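Local coordinates for hypothetical protein (PDB 4JJA), which is of unknown function but probably cleaves peptidoglycan as a beta-N-acetylmuramidase of the NamZ family, at residues A[24-29]-A[103-108]; A[51-56]-A[80-85]; A[113-118]-A[166-171]; A[233-238]-A[327-332]. All coordinates share one frame; numbering follows the deposited sequence.

Contact 1 (A[24-29]-A[103-108])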
loop_
_atom_site.group_PDB
_atom_site.type_symbol
_atom_site.label_atom_id
_atom_site.label_comp_id
_atom_site.label_asym_id
_atom_site.label_seq_id
_atom_site.Cartn_x
_atom_site.Cartn_y
_atom_site.Cartn_z
ATOM N N ARG A 24 -19.780 -6.019 -20.162
ATOM C CA ARG A 24 -20.296 -5.814 -18.824
ATOM C C ARG A 24 -19.094 -5.621 -17.905
ATOM O O ARG A 24 -18.184 -6.421 -17.907
ATOM C CB ARG A 24 -21.093 -7.023 -18.384
ATOM C CG ARG A 24 -22.347 -7.322 -19.222
ATOM C CD ARG A 24 -22.892 -8.697 -18.883
ATOM N NE ARG A 24 -21.919 -9.773 -19.235
ATOM C CZ ARG A 24 -21.865 -10.989 -18.670
ATOM N NH1 ARG A 24 -22.701 -11.304 -17.692
ATOM N NH2 ARG A 24 -20.953 -11.884 -19.043
ATOM N N ILE A 25 -19.097 -4.537 -17.137
ATOM C CA ILE A 25 -17.878 -4.049 -16.477
ATOM C C ILE A 25 -18.056 -4.058 -14.955
ATOM O O ILE A 25 -19.057 -3.584 -14.419
ATOM C CB ILE A 25 -17.543 -2.610 -16.950
ATOM C CG1 ILE A 25 -17.301 -2.573 -18.464
ATOM C CG2 ILE A 25 -16.328 -2.027 -16.166
ATOM C CD1 ILE A 25 -17.502 -1.221 -19.054
ATOM N N ALA A 26 -17.090 -4.616 -14.257
ATOM C CA ALA A 26 -16.945 -4.419 -12.812
ATOM C C ALA A 26 -15.714 -3.576 -12.569
ATOM O O ALA A 26 -14.797 -3.609 -13.350
ATOM C CB ALA A 26 -16.775 -5.748 -12.096
ATOM N N ILE A 27 -15.713 -2.847 -11.461
ATOM C CA ILE A 27 -14.586 -1.987 -11.080
ATOM C C ILE A 27 -14.131 -2.332 -9.661
ATOM O O ILE A 27 -14.981 -2.481 -8.761
ATOM C CB ILE A 27 -14.965 -0.537 -11.129
ATOM C CG1 ILE A 27 -15.474 -0.128 -12.506
ATOM C CG2 ILE A 27 -13.804 0.330 -10.686
ATOM C CD1 ILE A 27 -16.115 1.201 -12.503
ATOM N N PHE A 28 -12.806 -2.425 -9.454
ATOM C CA PHE A 28 -12.177 -2.504 -8.147
ATOM C C PHE A 28 -11.538 -1.172 -7.903
ATOM O O PHE A 28 -10.587 -0.784 -8.597
ATOM C CB PHE A 28 -11.153 -3.621 -8.074
ATOM C CG PHE A 28 -10.328 -3.633 -6.799
ATOM C CD1 PHE A 28 -10.919 -3.852 -5.593
ATOM C CD2 PHE A 28 -8.958 -3.456 -6.828
ATOM C CE1 PHE A 28 -10.147 -3.885 -4.411
ATOM C CE2 PHE A 28 -8.197 -3.468 -5.692
ATOM C CZ PHE A 28 -8.779 -3.673 -4.494
ATOM N N SER A 29 -12.056 -0.449 -6.927
ATOM C CA SER A 29 -11.605 0.896 -6.649
ATOM C C SER A 29 -12.098 1.350 -5.282
ATOM O O SER A 29 -12.692 0.576 -4.539
ATOM C CB SER A 29 -12.125 1.836 -7.756
ATOM O OG SER A 29 -11.568 3.133 -7.711
ATOM N N ASP A 103 -17.892 -9.223 -17.635
ATOM C CA ASP A 103 -16.923 -9.716 -18.604
ATOM C C ASP A 103 -15.494 -9.238 -18.287
ATOM O O ASP A 103 -14.531 -9.922 -18.551
ATOM C CB ASP A 103 -17.290 -9.171 -20.021
ATOM C CG ASP A 103 -18.639 -9.641 -20.511
ATOM O OD1 ASP A 103 -18.834 -10.875 -20.534
ATOM O OD2 ASP A 103 -19.535 -8.792 -20.829
ATOM N N ILE A 104 -15.372 -8.039 -17.734
ATOM C CA ILE A 104 -14.081 -7.409 -17.530
ATOM C C ILE A 104 -14.106 -6.692 -16.198
ATOM O O ILE A 104 -15.086 -6.083 -15.837
ATOM C CB ILE A 104 -13.705 -6.473 -18.696
ATOM C CG1 ILE A 104 -12.264 -5.958 -18.575
ATOM C CG2 ILE A 104 -14.697 -5.366 -18.836
ATOM C CD1 ILE A 104 -11.679 -5.529 -19.940
ATOM N N LEU A 105 -13.031 -6.848 -15.424
ATOM C CA LEU A 105 -12.835 -6.134 -14.176
ATOM C C LEU A 105 -11.765 -5.072 -14.380
ATOM O O LEU A 105 -10.653 -5.384 -14.854
ATOM C CB LEU A 105 -12.356 -7.091 -13.119
ATOM C CG LEU A 105 -11.982 -6.462 -11.782
ATOM C CD1 LEU A 105 -13.162 -5.846 -11.090
ATOM C CD2 LEU A 105 -11.346 -7.561 -10.884
ATOM N N ILE A 106 -12.089 -3.828 -14.011
ATOM C CA ILE A 106 -11.114 -2.710 -14.057
ATOM C C ILE A 106 -10.560 -2.492 -12.662
ATOM O O ILE A 106 -11.320 -2.306 -11.744
ATOM C CB ILE A 106 -11.766 -1.417 -14.534
ATOM C CG1 ILE A 106 -12.422 -1.607 -15.882
ATOM C CG2 ILE A 106 -10.716 -0.337 -14.664
ATOM C CD1 ILE A 106 -13.184 -0.414 -16.375
ATOM N N VAL A 107 -9.236 -2.465 -12.541
ATOM C CA VAL A 107 -8.559 -2.005 -11.341
ATOM C C VAL A 107 -8.141 -0.536 -11.538
ATOM O O VAL A 107 -7.452 -0.192 -12.489
ATOM C CB VAL A 107 -7.319 -2.854 -11.064
ATOM C CG1 VAL A 107 -6.475 -2.251 -9.900
ATOM C CG2 VAL A 107 -7.679 -4.335 -10.844
ATOM N N ASP A 108 -8.591 0.322 -10.631
ATOM C CA ASP A 108 -8.190 1.738 -10.650
ATOM C C ASP A 108 -8.168 2.249 -9.229
ATOM O O ASP A 108 -9.190 2.661 -8.710
ATOM C CB ASP A 108 -9.090 2.624 -11.540
ATOM C CG ASP A 108 -8.533 4.058 -11.695
ATOM O OD1 ASP A 108 -7.264 4.252 -11.759
ATOM O OD2 ASP A 108 -9.359 5.028 -11.735
#

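Contact 2 (A[51-56]-A[80-85])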
loop_
_atom_site.group_PDB
_atom_site.type_symbol
_atom_site.label_atom_id
_atom_site.label_comp_id
_atom_site.label_asym_id
_atom_site.label_seq_id
_atom_site.Cartn_x
_atom_site.Cartn_y
_atom_site.Cartn_z
ATOM N N VAL A 51 -21.617 -0.542 -16.453
ATOM C CA VAL A 51 -20.963 -0.920 -15.209
ATOM C C VAL A 51 -21.987 -1.632 -14.328
ATOM O O VAL A 51 -23.048 -1.062 -14.025
ATOM C CB VAL A 51 -20.327 0.271 -14.483
ATOM C CG1 VAL A 51 -19.593 -0.193 -13.203
ATOM C CG2 VAL A 51 -19.359 1.036 -15.413
ATOM N N VAL A 52 -21.681 -2.868 -13.955
ATOM C CA VAL A 52 -22.634 -3.744 -13.282
ATOM C C VAL A 52 -22.291 -3.983 -11.836
ATOM O O VAL A 52 -23.152 -4.473 -11.087
ATOM C CB VAL A 52 -22.754 -5.093 -14.034
ATOM C CG1 VAL A 52 -23.231 -4.860 -15.482
ATOM C CG2 VAL A 52 -21.530 -5.922 -13.980
ATOM N N ALA A 53 -21.058 -3.672 -11.415
ATOM C CA ALA A 53 -20.661 -3.908 -10.053
ATOM C C ALA A 53 -19.392 -3.164 -9.700
ATOM O O ALA A 53 -18.566 -2.924 -10.532
ATOM C CB ALA A 53 -20.433 -5.405 -9.800
ATOM N N ILE A 54 -19.295 -2.783 -8.444
ATOM C CA ILE A 54 -18.062 -2.286 -7.903
ATOM C C ILE A 54 -17.592 -3.059 -6.665
ATOM O O ILE A 54 -18.378 -3.342 -5.760
ATOM C CB ILE A 54 -18.154 -0.823 -7.691
ATOM C CG1 ILE A 54 -19.226 -0.403 -6.728
ATOM C CG2 ILE A 54 -18.477 -0.147 -9.034
ATOM C CD1 ILE A 54 -19.724 1.030 -7.034
ATOM N N PHE A 55 -16.322 -3.451 -6.668
ATOM C CA PHE A 55 -15.678 -4.105 -5.550
ATOM C C PHE A 55 -14.829 -3.070 -4.834
ATOM O O PHE A 55 -14.073 -2.347 -5.470
ATOM C CB PHE A 55 -14.760 -5.192 -6.081
ATOM C CG PHE A 55 -15.477 -6.371 -6.715
ATOM C CD1 PHE A 55 -15.992 -7.369 -5.917
ATOM C CD2 PHE A 55 -15.543 -6.518 -8.098
ATOM C CE1 PHE A 55 -16.650 -8.448 -6.487
ATOM C CE2 PHE A 55 -16.195 -7.597 -8.670
ATOM C CZ PHE A 55 -16.750 -8.558 -7.868
ATOM N N SER A 56 -14.958 -2.988 -3.521
ATOM C CA SER A 56 -14.171 -2.023 -2.776
ATOM C C SER A 56 -13.421 -2.719 -1.654
ATOM O O SER A 56 -13.953 -3.640 -1.061
ATOM C CB SER A 56 -15.046 -0.925 -2.218
ATOM O OG SER A 56 -14.255 -0.058 -1.406
ATOM N N GLY A 80 -27.014 3.445 -8.603
ATOM C CA GLY A 80 -27.650 2.132 -8.509
ATOM C C GLY A 80 -26.797 0.884 -8.774
ATOM O O GLY A 80 -27.325 -0.248 -8.829
ATOM N N VAL A 81 -25.485 1.056 -8.983
ATOM C CA VAL A 81 -24.599 -0.079 -9.185
ATOM C C VAL A 81 -24.372 -0.837 -7.844
ATOM O O VAL A 81 -24.072 -0.202 -6.869
ATOM C CB VAL A 81 -23.271 0.439 -9.774
ATOM C CG1 VAL A 81 -22.278 -0.670 -9.931
ATOM C CG2 VAL A 81 -23.555 1.139 -11.117
ATOM N N PRO A 82 -24.505 -2.175 -7.806
ATOM C CA PRO A 82 -24.186 -2.863 -6.541
ATOM C C PRO A 82 -22.718 -2.679 -6.079
ATOM O O PRO A 82 -21.792 -2.623 -6.911
ATOM C CB PRO A 82 -24.506 -4.332 -6.834
ATOM C CG PRO A 82 -24.569 -4.465 -8.301
ATOM C CD PRO A 82 -24.907 -3.111 -8.865
ATOM N N ILE A 83 -22.532 -2.572 -4.764
ATOM C CA ILE A 83 -21.227 -2.333 -4.120
ATOM C C ILE A 83 -20.841 -3.509 -3.266
ATOM O O ILE A 83 -21.582 -3.856 -2.322
ATOM C CB ILE A 83 -21.267 -1.141 -3.173
ATOM C CG1 ILE A 83 -21.585 0.150 -3.895
ATOM C CG2 ILE A 83 -19.950 -0.992 -2.416
ATOM C CD1 ILE A 83 -21.666 1.316 -2.952
ATOM N N LEU A 84 -19.678 -4.099 -3.543
ATOM C CA LEU A 84 -19.272 -5.359 -2.911
ATOM C C LEU A 84 -17.955 -5.186 -2.107
ATOM O O LEU A 84 -16.907 -4.936 -2.667
ATOM C CB LEU A 84 -19.169 -6.473 -3.958
ATOM C CG LEU A 84 -20.355 -6.487 -4.951
ATOM C CD1 LEU A 84 -20.074 -7.406 -6.174
ATOM C CD2 LEU A 84 -21.662 -6.891 -4.274
ATOM N N SER A 85 -18.029 -5.301 -0.783
ATOM C CA SER A 85 -16.826 -5.215 0.061
ATOM C C SER A 85 -15.975 -6.469 -0.058
ATOM O O SER A 85 -16.511 -7.561 -0.264
ATOM C CB SER A 85 -17.216 -4.989 1.518
ATOM O OG SER A 85 -17.882 -3.742 1.675
#

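Contact 3 (A[113-118]-A[166-171])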
loop_
_atom_site.group_PDB
_atom_site.type_symbol
_atom_site.label_atom_id
_atom_site.label_comp_id
_atom_site.label_asym_id
_atom_site.label_seq_id
_atom_site.Cartn_x
_atom_site.Cartn_y
_atom_site.Cartn_z
ATOM N N GLY A 113 2.701 1.634 -2.014
ATOM C CA GLY A 113 3.950 0.897 -2.263
ATOM C C GLY A 113 4.600 0.119 -1.160
ATOM O O GLY A 113 5.800 -0.055 -1.146
ATOM N N LEU A 114 3.790 -0.358 -0.207
ATOM C CA LEU A 114 4.288 -1.107 0.917
ATOM C C LEU A 114 3.675 -2.488 0.961
ATOM O O LEU A 114 2.487 -2.690 0.728
ATOM C CB LEU A 114 3.947 -0.403 2.239
ATOM C CG LEU A 114 4.943 0.642 2.696
ATOM C CD1 LEU A 114 6.311 0.012 2.984
ATOM C CD2 LEU A 114 4.973 1.831 1.731
ATOM N N ARG A 115 4.499 -3.446 1.345
ATOM C CA ARG A 115 4.016 -4.836 1.485
ATOM C C ARG A 115 2.885 -5.001 2.498
ATOM O O ARG A 115 2.060 -5.871 2.359
ATOM C CB ARG A 115 5.192 -5.728 1.829
ATOM C CG ARG A 115 4.919 -7.201 1.779
ATOM C CD ARG A 115 6.142 -8.011 2.107
ATOM N NE ARG A 115 6.559 -7.843 3.469
ATOM C CZ ARG A 115 7.826 -7.870 3.895
ATOM N NH1 ARG A 115 8.840 -8.020 3.049
ATOM N NH2 ARG A 115 8.076 -7.691 5.210
ATOM N N PHE A 116 2.845 -4.153 3.512
ATOM C CA PHE A 116 1.854 -4.213 4.557
ATOM C C PHE A 116 0.699 -3.252 4.353
ATOM O O PHE A 116 -0.173 -3.143 5.227
ATOM C CB PHE A 116 2.472 -4.123 5.961
ATOM C CG PHE A 116 3.559 -3.106 6.131
ATOM C CD1 PHE A 116 3.294 -1.746 6.012
ATOM C CD2 PHE A 116 4.851 -3.505 6.447
ATOM C CE1 PHE A 116 4.299 -0.786 6.199
ATOM C CE2 PHE A 116 5.849 -2.555 6.634
ATOM C CZ PHE A 116 5.578 -1.205 6.489
ATOM N N TYR A 117 0.613 -2.628 3.156
ATOM C CA TYR A 117 -0.563 -1.856 2.722
ATOM C C TYR A 117 -1.241 -2.745 1.696
ATOM O O TYR A 117 -0.664 -3.008 0.647
ATOM C CB TYR A 117 -0.122 -0.541 2.149
ATOM C CG TYR A 117 -1.267 0.448 1.965
ATOM C CD1 TYR A 117 -1.590 1.319 2.975
ATOM C CD2 TYR A 117 -1.945 0.574 0.763
ATOM C CE1 TYR A 117 -2.574 2.245 2.858
ATOM C CE2 TYR A 117 -2.961 1.497 0.600
ATOM C CZ TYR A 117 -3.273 2.339 1.666
ATOM O OH TYR A 117 -4.277 3.264 1.468
ATOM N N THR A 118 -2.488 -3.132 2.006
ATOM C CA THR A 118 -3.094 -4.407 1.555
ATOM C C THR A 118 -3.912 -4.458 0.303
ATOM O O THR A 118 -4.454 -5.509 -0.031
ATOM C CB THR A 118 -4.014 -5.032 2.660
ATOM O OG1 THR A 118 -5.153 -4.206 2.922
ATOM C CG2 THR A 118 -3.218 -5.242 3.935
ATOM N N LEU A 166 2.913 -11.688 -0.516
ATOM C CA LEU A 166 3.780 -12.104 -1.613
ATOM C C LEU A 166 5.237 -12.064 -1.144
ATOM O O LEU A 166 5.560 -11.265 -0.245
ATOM C CB LEU A 166 3.600 -11.164 -2.790
ATOM C CG LEU A 166 2.248 -11.152 -3.475
ATOM C CD1 LEU A 166 2.168 -10.025 -4.507
ATOM C CD2 LEU A 166 1.921 -12.552 -4.129
ATOM N N PRO A 167 6.129 -12.814 -1.816
ATOM C CA PRO A 167 7.550 -12.808 -1.457
ATOM C C PRO A 167 8.258 -11.618 -2.096
ATOM O O PRO A 167 9.029 -11.739 -3.052
ATOM C CB PRO A 167 8.047 -14.174 -1.963
ATOM C CG PRO A 167 7.160 -14.438 -3.124
ATOM C CD PRO A 167 5.813 -13.866 -2.818
ATOM N N ILE A 168 7.987 -10.466 -1.519
ATOM C CA ILE A 168 8.469 -9.183 -2.013
ATOM C C ILE A 168 9.092 -8.439 -0.838
ATOM O O ILE A 168 8.855 -8.769 0.324
ATOM C CB ILE A 168 7.357 -8.373 -2.726
ATOM C CG1 ILE A 168 6.227 -7.974 -1.727
ATOM C CG2 ILE A 168 6.811 -9.120 -3.909
ATOM C CD1 ILE A 168 5.085 -7.186 -2.368
ATOM N N PRO A 169 9.903 -7.407 -1.096
ATOM C CA PRO A 169 10.477 -6.591 -0.036
ATOM C C PRO A 169 9.409 -5.710 0.627
ATOM O O PRO A 169 8.256 -5.680 0.190
ATOM C CB PRO A 169 11.552 -5.738 -0.761
ATOM C CG PRO A 169 11.812 -6.462 -2.075
ATOM C CD PRO A 169 10.410 -6.992 -2.410
ATOM N N ILE A 170 9.784 -5.020 1.693
ATOM C CA ILE A 170 8.870 -4.127 2.357
ATOM C C ILE A 170 8.426 -3.029 1.400
ATOM O O ILE A 170 7.216 -2.720 1.268
ATOM C CB ILE A 170 9.491 -3.544 3.663
ATOM C CG1 ILE A 170 9.698 -4.673 4.696
ATOM C CG2 ILE A 170 8.651 -2.432 4.250
ATOM C CD1 ILE A 170 10.412 -4.226 5.973
ATOM N N VAL A 171 9.406 -2.366 0.773
ATOM C CA VAL A 171 9.171 -1.327 -0.238
ATOM C C VAL A 171 9.512 -2.067 -1.539
ATOM O O VAL A 171 10.684 -2.337 -1.823
ATOM C CB VAL A 171 10.064 -0.102 0.022
ATOM C CG1 VAL A 171 9.930 0.878 -1.190
ATOM C CG2 VAL A 171 9.752 0.581 1.350
#

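Contact 4 (A[233-238]-A[327-332])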
loop_
_atom_site.group_PDB
_atom_site.type_symbol
_atom_site.label_atom_id
_atom_site.label_comp_id
_atom_site.label_asym_id
_atom_site.label_seq_id
_atom_site.Cartn_x
_atom_site.Cartn_y
_atom_site.Cartn_z
ATOM N N ILE A 233 8.100 4.124 9.827
ATOM C CA ILE A 233 7.294 4.368 11.024
ATOM C C ILE A 233 6.204 3.328 11.249
ATOM O O ILE A 233 5.894 3.028 12.380
ATOM C CB ILE A 233 6.735 5.830 10.997
ATOM C CG1 ILE A 233 7.900 6.797 11.064
ATOM C CG2 ILE A 233 5.733 6.121 12.133
ATOM C CD1 ILE A 233 8.682 6.804 12.368
ATOM N N CYS A 234 5.676 2.717 10.203
ATOM C CA CYS A 234 4.648 1.698 10.369
ATOM C C CYS A 234 5.197 0.469 11.089
ATOM O O CYS A 234 4.434 -0.272 11.663
ATOM C CB CYS A 234 4.024 1.285 9.011
ATOM S SG CYS A 234 2.434 0.453 9.171
ATOM N N LEU A 235 6.522 0.289 11.122
ATOM C CA LEU A 235 7.082 -0.793 11.941
ATOM C C LEU A 235 6.690 -0.699 13.396
ATOM O O LEU A 235 6.670 -1.719 14.112
ATOM C CB LEU A 235 8.591 -0.857 11.740
ATOM C CG LEU A 235 9.035 -1.070 10.277
ATOM C CD1 LEU A 235 10.575 -1.094 10.227
ATOM C CD2 LEU A 235 8.450 -2.327 9.666
ATOM N N PHE A 236 6.394 0.505 13.867
ATOM C CA PHE A 236 5.926 0.665 15.231
ATOM C C PHE A 236 4.596 -0.001 15.521
ATOM O O PHE A 236 4.260 -0.216 16.679
ATOM C CB PHE A 236 5.869 2.130 15.670
ATOM C CG PHE A 236 7.204 2.770 15.945
ATOM C CD1 PHE A 236 8.019 2.286 16.942
ATOM C CD2 PHE A 236 7.631 3.894 15.256
ATOM C CE1 PHE A 236 9.191 2.919 17.277
ATOM C CE2 PHE A 236 8.836 4.535 15.566
ATOM C CZ PHE A 236 9.618 4.017 16.575
ATOM N N GLU A 237 3.852 -0.378 14.499
ATOM C CA GLU A 237 2.619 -1.140 14.733
ATOM C C GLU A 237 2.934 -2.523 15.287
ATOM O O GLU A 237 2.037 -3.188 15.763
ATOM C CB GLU A 237 1.782 -1.214 13.475
ATOM C CG GLU A 237 1.323 0.219 13.116
ATOM C CD GLU A 237 0.028 0.452 12.448
ATOM O OE1 GLU A 237 -0.433 -0.412 11.733
ATOM O OE2 GLU A 237 -0.486 1.597 12.602
ATOM N N GLY A 238 4.178 -2.971 15.204
ATOM C CA GLY A 238 4.651 -4.185 15.852
ATOM C C GLY A 238 5.201 -3.966 17.235
ATOM O O GLY A 238 5.957 -4.833 17.695
ATOM N N LEU A 327 5.616 -10.493 11.214
ATOM C CA LEU A 327 4.719 -10.443 10.088
ATOM C C LEU A 327 4.844 -9.152 9.274
ATOM O O LEU A 327 4.615 -9.147 8.068
ATOM C CB LEU A 327 3.270 -10.691 10.512
ATOM C CG LEU A 327 3.041 -11.992 11.323
ATOM C CD1 LEU A 327 1.549 -12.178 11.654
ATOM C CD2 LEU A 327 3.571 -13.235 10.614
ATOM N N LEU A 328 5.223 -8.072 9.953
ATOM C CA LEU A 328 5.476 -6.775 9.318
ATOM C C LEU A 328 6.856 -6.716 8.672
ATOM O O LEU A 328 6.976 -6.360 7.517
ATOM C CB LEU A 328 5.278 -5.629 10.311
ATOM C CG LEU A 328 3.842 -5.422 10.808
ATOM C CD1 LEU A 328 3.829 -4.486 12.036
ATOM C CD2 LEU A 328 2.941 -4.853 9.732
ATOM N N VAL A 329 7.892 -7.102 9.430
ATOM C CA VAL A 329 9.257 -6.960 8.904
ATOM C C VAL A 329 9.643 -8.061 7.951
ATOM O O VAL A 329 10.396 -7.828 7.002
ATOM C CB VAL A 329 10.332 -6.851 9.991
ATOM C CG1 VAL A 329 10.205 -5.513 10.611
ATOM C CG2 VAL A 329 10.232 -7.920 11.052
ATOM N N GLY A 330 9.116 -9.269 8.180
ATOM C CA GLY A 330 9.254 -10.379 7.240
ATOM C C GLY A 330 10.375 -11.362 7.455
ATOM O O GLY A 330 10.540 -12.269 6.682
ATOM N N THR A 331 11.125 -11.167 8.532
ATOM C CA THR A 331 12.256 -12.035 8.883
ATOM C C THR A 331 12.466 -11.944 10.381
ATOM O O THR A 331 12.042 -10.985 11.033
ATOM C CB THR A 331 13.540 -11.584 8.160
ATOM O OG1 THR A 331 14.520 -12.551 8.421
ATOM C CG2 THR A 331 14.054 -10.226 8.617
ATOM N N ASP A 332 13.107 -12.956 10.936
ATOM C CA ASP A 332 13.355 -13.045 12.351
ATOM C C ASP A 332 14.592 -12.301 12.838
ATOM O O ASP A 332 14.736 -12.068 14.027
ATOM C CB ASP A 332 13.414 -14.523 12.804
ATOM C CG ASP A 332 14.541 -15.284 12.266
ATOM O OD1 ASP A 332 15.375 -14.794 11.504
ATOM O OD2 ASP A 332 14.606 -16.501 12.642
#

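Contact 1 (A[24-29]-A[103-108])
Two neighbouring parallel strands in the middle of the Rossmann-like sheet, 24-28 and 104-107, pair here in exact step, Ile25 beside Ile104 through Phe28 beside Val107. The backbone bonds zigzag between them: Ala26 N gives to Ile104 O at 2.9 Å, Ile106 N to Ala26 O, Phe28 N to Ile106 O at 2.7 Å and Asp108 N to Phe28 O. At the entry to the pair, Arg24 reaches across to Asp103. A bend at chi3 (-63°) brings the guanidinium side-on to the carboxylate, Arg24 NE to Asp103 OD2 at 3.0 Å and Arg24 NH2 to Asp103 OD1 at 2.8 Å. The two planes stand 65° apart, and both nitrogens come from above the carboxylate plane. Asp103 OD2 also takes Arg24 N at 2.9 Å on its anti side, so one oxygen is gripped by backbone and side chain of the same arginine. On one face of the sheet Ile25 CG2 packs on Ile106 CD1 at 3.5 Å. On the other, Ala26 CB meets Leu105 CD1, and Val107 CG1 lies at the edge of the Phe28 ring; helix 119-132 covers this layer through Leu126. At the exit Ser29 OG donates to Asp108 O at 2.6 Å and also bonds His39, while the Asp108 carboxylate forms a salt bridge with Arg142. Strand 50-56 flanks 24-28, and 136-140 flanks 104-107. The pair is therefore the central junction of a six-stranded parallel sheet in the order 3-2-1-4-5-6, the strand order of Rossmann-like folds, consistent with the clan of this family region.

Contact 2 (A[51-56]-A[80-85])
This is an edge pairing: the short outer strand 83-85 lies parallel to strand 50-56 along one margin of the parallel sheet, with Val81 and Pro82 leading into it. Three backbone bonds hold it, Ile54 N to Pro82 O at 2.9 Å, Leu84 N to Ile54 O at 2.7 Å, and Ser56 N to Leu84 O. Pro82 sets its ring against the carbonyl of Val52, with Pro82 CG 3.1 Å from Val52 O, a tight fit. Ile54 places CG1 between its own N and carbonyl carbon (chi1 61°), which carries that branch over to Ile83, CG1 to CG1 at 3.7 Å. Ile54 CG2, the other branch, meets Val81 CG1 at 3.9 Å, the two side chains crossing at about a right angle. On the face of Phe55 and Leu84, Leu84 CD1 comes obliquely against the phenyl ring, 3.6 Å from Phe55 CE1. The sheet's neighbouring strand 24-28 supports that ring from Ala26 and Phe28. Three backbone bonds and apolar packing on both faces thus carry the contact without any charged pair, and Ser85 OG, bonded to Glu58 O, adds a tie for the edge strand from outside it.

Contact 3 (A[113-118]-A[166-171])
The striking feature is the buried guanidinium of Arg115, bonded to backbone carbonyl oxygens, one of them from Ile168, with no carboxylate among the partners named here. Arg115 NH1 donates to Ile168 O at 2.8 Å with an N-H...O angle of 158°, the oxygen lying in the guanidinium plane and the donor in the carbonyl plane. NH1 also reaches Pro153 O, and NH2 bonds Leu328 O and Val329 O, so four carbonyl oxygens would be expected to share the positive charge and fix the group's rotation. Over one face of the guanidinium lies Ile170, its CG1 3.5 Å from Arg115 NH2. The side chain leaves extended, with CG opposite the backbone N (chi1 -170°), and bends at chi3 (67°); on the way CG and CD slide past Ile168 CG1, which lies 3.8 Å from Arg115 CG. The backbone of the same residue is tied down too, Arg115 N to Ile170 O at 2.8 Å. Around that bond the apolar side chains close in: Leu114 CD1 touches Ile170 CG2 at 3.6 Å and Val171 CG2 at 3.9 Å, while Phe116 CE2 meets Ile170 CG2 obliquely at 3.7 Å. Residues Leu114 to Tyr117 form a type I turn, and Ile170 and Val171 make a classic beta bulge opposite Asp151. Both segments are loops, one running from strand 104-107 to helix 119-132, the other leading to helix 176-185. Helix 224-233 packs on Leu114 and Val171 through Pro231, and helix 352-362 covers Ile168 and Pro169 through Phe358.

Contact 4 (A[233-238]-A[327-332])
Leu328 points its CB toward segment 233-238 from the last turn of helix 325-329. Leu328 CB itself keeps back, its nearest atom across the contact being Leu235 CD2 at 4.6 Å. The first torsion sets CG opposite the carbonyl carbon (chi1 -66°), and CG serves as the fork from which the two methyls part. Leu328 CD1 does the touching: it rests against the backbone where Glu237 joins Gly238, 3.5 Å from Gly238 N and 3.9 Å from Glu237 C, with Glu237 CB beside it at 4.1 Å. Cys234 O is a little farther from Leu328 CD1, at 4.3 Å. Leu328 CD2 turns instead to the neighbouring loop, 3.9 Å from Phe116 CB. The surface that CD1 meets is a 3-10 segment, 234-237, which follows helix 224-233 in the region assigned to the C-terminal NamZ family. The amides at its end are already bonded, Glu237 N to Cys234 O and, just beyond, Gly238 N to Leu235 O, which suits an apolar methyl as neighbour. No hydrogen bond crosses between the segments. Beside Leu328, in one of its two conformers, Val329 puts CG1 3.8 Å from Leu235 CD2. Glu237 sends its carboxylate to a salt bridge with Arg245 and to a bound glycerol, probably from the crystallisation liquor. Gly330, with positive phi, is where the chain leaves the helix just after Val329.

Contacts 1 and 2 belong to one parallel sheet: strands 24-28 and 50-56 are neighbours, so the buried central pairing and the partly exposed edge pairing continue into each other. Contact 2 is nested inside the loop closed by contact 1. Contacts 3 and 4 are both buried but join loops and helix ends, and they touch through Arg115 and Phe116, linking the N-terminal and C-terminal family regions. Chemistry follows place: regular backbone pairing in the sheet, with an ion pair at one end in contact 1; an arginine on carbonyls in contact 3; a leucine methyl on backbone, with no hydrogen bond, in contact 4, on the opposite side of the chain's centre from contacts 1 and 2.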